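Local atomic coordinates of bacteriocin immunity protein (Pseudomonas aeruginosa, PDB entry 6W0V), a protein that probably protects its producing cell by binding the nuclease domain of pyocin S8, its cognate DNase toxin. Residues B[9-21]-B[56-68]. The protein carries 1 engineered substitution. Residues are numbered along the deposited sequence; the frame is centred on the assembly and turned at random.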
# COMPACT_ATOMS: atom_id res chain seq x y z
N GLU B 9 2.54 -16.68 19.73
CA GLU B 9 2.63 -15.21 19.65
C GLU B 9 3.91 -14.82 18.90
O GLU B 9 3.83 -13.96 18.03
CB GLU B 9 2.64 -14.58 21.03
CG GLU B 9 2.83 -13.09 20.95
CD GLU B 9 2.56 -12.40 22.26
OE1 GLU B 9 3.53 -11.96 22.91
OE2 GLU B 9 1.38 -12.34 22.64
N ALA B 10 5.05 -15.43 19.24
CA ALA B 10 6.35 -15.09 18.62
C ALA B 10 6.22 -15.31 17.11
O ALA B 10 6.68 -14.44 16.34
CB ALA B 10 7.45 -15.93 19.23
N GLU B 11 5.59 -16.42 16.73
CA GLU B 11 5.37 -16.84 15.32
C GLU B 11 4.58 -15.74 14.61
O GLU B 11 5.01 -15.26 13.55
CB GLU B 11 4.64 -18.18 15.33
CG GLU B 11 4.27 -18.71 13.96
CD GLU B 11 3.56 -20.05 14.06
OE1 GLU B 11 3.36 -20.69 13.01
OE2 GLU B 11 3.23 -20.45 15.19
N PHE B 12 3.47 -15.33 15.21
CA PHE B 12 2.59 -14.29 14.65
C PHE B 12 3.31 -12.95 14.64
O PHE B 12 3.24 -12.19 13.66
CB PHE B 12 1.32 -14.21 15.47
CG PHE B 12 0.22 -13.54 14.73
CD1 PHE B 12 -0.42 -14.19 13.68
CD2 PHE B 12 -0.14 -12.24 15.04
CE1 PHE B 12 -1.44 -13.56 13.01
CE2 PHE B 12 -1.17 -11.62 14.35
CZ PHE B 12 -1.80 -12.28 13.33
N PHE B 13 4.01 -12.66 15.73
CA PHE B 13 4.75 -11.39 15.89
C PHE B 13 5.80 -11.28 14.78
O PHE B 13 6.02 -10.19 14.24
CB PHE B 13 5.41 -11.31 17.26
CG PHE B 13 6.23 -10.05 17.39
CD1 PHE B 13 5.60 -8.82 17.48
CD2 PHE B 13 7.61 -10.10 17.36
CE1 PHE B 13 6.34 -7.66 17.58
CE2 PHE B 13 8.35 -8.93 17.45
CZ PHE B 13 7.72 -7.71 17.56
N SER B 14 6.45 -12.41 14.48
CA SER B 14 7.45 -12.53 13.39
C SER B 14 6.81 -12.08 12.08
O SER B 14 7.45 -11.27 11.38
CB SER B 14 7.97 -13.93 13.29
OG SER B 14 9.06 -13.99 12.38
N LEU B 15 5.60 -12.56 11.77
CA LEU B 15 4.86 -12.17 10.54
C LEU B 15 4.73 -10.65 10.51
O LEU B 15 5.06 -10.03 9.49
CB LEU B 15 3.46 -12.77 10.49
CG LEU B 15 3.36 -14.25 10.12
CD1 LEU B 15 1.91 -14.69 10.21
CD2 LEU B 15 3.92 -14.50 8.72
N ILE B 16 4.23 -10.08 11.60
CA ILE B 16 3.97 -8.62 11.67
C ILE B 16 5.31 -7.92 11.47
O ILE B 16 5.35 -6.94 10.73
CB ILE B 16 3.34 -8.24 13.00
CG1 ILE B 16 2.00 -8.94 13.21
CG2 ILE B 16 3.21 -6.73 13.08
CD1 ILE B 16 1.50 -8.89 14.63
N SER B 17 6.33 -8.38 12.17
CA SER B 17 7.68 -7.77 12.15
C SER B 17 8.17 -7.72 10.70
O SER B 17 8.72 -6.69 10.32
CB SER B 17 8.63 -8.53 13.00
OG SER B 17 9.91 -7.93 12.95
N GLU B 18 7.92 -8.77 9.93
CA GLU B 18 8.33 -8.84 8.51
C GLU B 18 7.85 -7.58 7.79
O GLU B 18 8.62 -7.00 7.04
CB GLU B 18 7.75 -10.06 7.82
CG GLU B 18 8.37 -11.36 8.29
CD GLU B 18 7.96 -12.57 7.47
OE1 GLU B 18 7.98 -12.47 6.24
OE2 GLU B 18 7.63 -13.60 8.07
N LEU B 19 6.60 -7.16 8.03
CA LEU B 19 6.03 -6.01 7.30
C LEU B 19 6.81 -4.74 7.61
O LEU B 19 6.89 -3.88 6.74
CB LEU B 19 4.55 -5.86 7.65
CG LEU B 19 3.69 -7.07 7.27
CD1 LEU B 19 2.25 -6.83 7.65
CD2 LEU B 19 3.81 -7.37 5.78
N PHE B 20 7.36 -4.60 8.81
CA PHE B 20 8.13 -3.39 9.19
C PHE B 20 9.57 -3.52 8.72
O PHE B 20 10.17 -2.48 8.42
CB PHE B 20 8.09 -3.18 10.70
CG PHE B 20 6.74 -2.77 11.20
CD1 PHE B 20 5.75 -3.72 11.42
CD2 PHE B 20 6.45 -1.44 11.43
CE1 PHE B 20 4.50 -3.34 11.86
CE2 PHE B 20 5.19 -1.07 11.89
CZ PHE B 20 4.23 -2.02 12.11
N ASN B 21 10.11 -4.74 8.70
CA ASN B 21 11.57 -4.97 8.72
C ASN B 21 12.07 -5.72 7.48
O ASN B 21 13.27 -5.59 7.19
CB ASN B 21 11.96 -5.70 10.00
CG ASN B 21 11.57 -4.89 11.21
OD1 ASN B 21 11.86 -3.69 11.27
ND2 ASN B 21 10.89 -5.50 12.17
N ASP B 56 -2.64 8.02 17.94
CA ASP B 56 -2.55 7.55 19.35
C ASP B 56 -2.02 6.11 19.42
O ASP B 56 -1.86 5.60 20.54
CB ASP B 56 -3.94 7.60 20.00
CG ASP B 56 -4.99 6.97 19.10
OD1 ASP B 56 -5.31 7.59 18.06
OD2 ASP B 56 -5.42 5.84 19.40
N GLU B 57 -1.80 5.46 18.28
CA GLU B 57 -1.43 4.03 18.26
C GLU B 57 0.04 3.89 17.89
O GLU B 57 0.56 4.75 17.14
CB GLU B 57 -2.32 3.27 17.28
CG GLU B 57 -3.77 3.27 17.74
CD GLU B 57 -4.72 2.57 16.79
OE1 GLU B 57 -5.82 2.21 17.24
OE2 GLU B 57 -4.36 2.40 15.61
N GLU B 58 0.68 2.83 18.38
CA GLU B 58 2.12 2.60 18.13
C GLU B 58 2.27 1.97 16.75
O GLU B 58 1.69 0.92 16.48
CB GLU B 58 2.77 1.74 19.19
CG GLU B 58 4.28 1.73 19.05
CD GLU B 58 5.01 1.02 20.17
OE1 GLU B 58 5.37 -0.16 19.97
OE2 GLU B 58 5.22 1.65 21.21
N ASP B 59 3.02 2.64 15.90
CA ASP B 59 3.29 2.14 14.54
C ASP B 59 4.48 1.19 14.63
O ASP B 59 5.60 1.62 14.37
CB ASP B 59 3.51 3.33 13.63
CG ASP B 59 3.58 2.89 12.19
OD1 ASP B 59 3.28 1.71 11.94
OD2 ASP B 59 3.95 3.72 11.39
N SER B 60 4.25 -0.05 15.06
CA SER B 60 5.32 -1.05 15.28
C SER B 60 4.74 -2.46 15.29
O SER B 60 3.53 -2.60 15.40
CB SER B 60 6.06 -0.75 16.55
OG SER B 60 5.20 -0.86 17.67
N PRO B 61 5.57 -3.53 15.13
CA PRO B 61 5.08 -4.90 15.16
C PRO B 61 4.42 -5.11 16.53
O PRO B 61 3.38 -5.69 16.59
CB PRO B 61 6.31 -5.79 14.84
CG PRO B 61 7.51 -4.87 14.97
CD PRO B 61 7.00 -3.46 14.81
N GLU B 62 4.98 -4.49 17.57
CA GLU B 62 4.41 -4.62 18.93
C GLU B 62 3.03 -3.97 18.98
O GLU B 62 2.14 -4.57 19.56
CB GLU B 62 5.34 -4.01 19.97
CG GLU B 62 6.65 -4.75 20.07
CD GLU B 62 7.72 -4.31 19.10
OE1 GLU B 62 8.81 -4.90 19.13
OE2 GLU B 62 7.46 -3.37 18.31
N GLY B 63 2.87 -2.78 18.39
CA GLY B 63 1.58 -2.07 18.37
C GLY B 63 0.56 -2.88 17.62
O GLY B 63 -0.55 -3.05 18.07
N VAL B 64 0.95 -3.40 16.47
CA VAL B 64 0.02 -4.22 15.67
C VAL B 64 -0.39 -5.42 16.51
O VAL B 64 -1.57 -5.72 16.58
CB VAL B 64 0.65 -4.69 14.36
CG1 VAL B 64 -0.26 -5.68 13.66
CG2 VAL B 64 1.01 -3.52 13.45
N LEU B 65 0.59 -6.10 17.10
CA LEU B 65 0.32 -7.32 17.89
C LEU B 65 -0.61 -6.94 19.03
O LEU B 65 -1.60 -7.64 19.22
CB LEU B 65 1.64 -7.88 18.41
CG LEU B 65 1.48 -9.16 19.23
CD1 LEU B 65 1.08 -10.33 18.34
CD2 LEU B 65 2.76 -9.45 19.99
N LYS B 66 -0.32 -5.83 19.72
CA LYS B 66 -1.19 -5.35 20.81
C LYS B 66 -2.60 -5.10 20.28
O LYS B 66 -3.56 -5.54 20.88
CB LYS B 66 -0.65 -4.05 21.40
CG LYS B 66 -1.45 -3.58 22.60
CD LYS B 66 -1.12 -2.19 23.07
CE LYS B 66 -1.93 -1.13 22.35
NZ LYS B 66 -1.83 0.18 23.03
N ARG B 67 -2.73 -4.39 19.17
CA ARG B 67 -4.07 -4.03 18.67
C ARG B 67 -4.84 -5.32 18.36
O ARG B 67 -6.04 -5.39 18.65
CB ARG B 67 -3.94 -3.09 17.48
CG ARG B 67 -3.45 -1.72 17.89
CD ARG B 67 -3.57 -0.74 16.75
NE ARG B 67 -2.61 -0.95 15.69
CZ ARG B 67 -1.34 -0.57 15.72
NH1 ARG B 67 -0.83 -0.01 16.80
NH2 ARG B 67 -0.57 -0.73 14.66
N ILE B 68 -4.15 -6.32 17.83
CA ILE B 68 -4.79 -7.61 17.47
C ILE B 68 -5.17 -8.33 18.74
O ILE B 68 -6.31 -8.77 18.86
CB ILE B 68 -3.86 -8.45 16.59
CG1 ILE B 68 -3.74 -7.79 15.23
CG2 ILE B 68 -4.35 -9.88 16.50
CD1 ILE B 68 -2.72 -8.41 14.33
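Helix 9-21 and the first turns of helix 61-74, residues 61-68, run in broadly opposite directions but steeply inclined, 133° between their N-to-C directions and 8.9 Å apart at the closest approach of their axes, with P61 packed against S17 and L65 against F13. P61 is a knob: its CB sits 3.3 Å from CE1 of F13, while its CD lies over a face of the F20 ring, a CH-pi contact with CD 3.7 Å from the centroid and 13° off the ring normal. Holding F20 CG anti to its own carbonyl carbon (chi1 -70°) lays one face of this ring against the S60-P61 peptide; V64 CG2 meets its edge. I16 answers as a knob among P61, V64, L65 and I68, sending CG2 to within 3.3 Å of P61 CA. One turn after P61, L65 sits as a knob among E9, F12, F13 and I16, and CD1 of I68 abuts the F12 edge in plane, 3.6 Å from CE2. S60 OG N-caps helix 61-74, accepting from G63 N. The joint is thus mainly apolar, with carboxylates of E62 and D59 at the rims of F13 and F20; E9 pairs with K69, and D59, OD1 at the F20 edge, accepts through OD2 from K68 N of the Pyocin S8 chain.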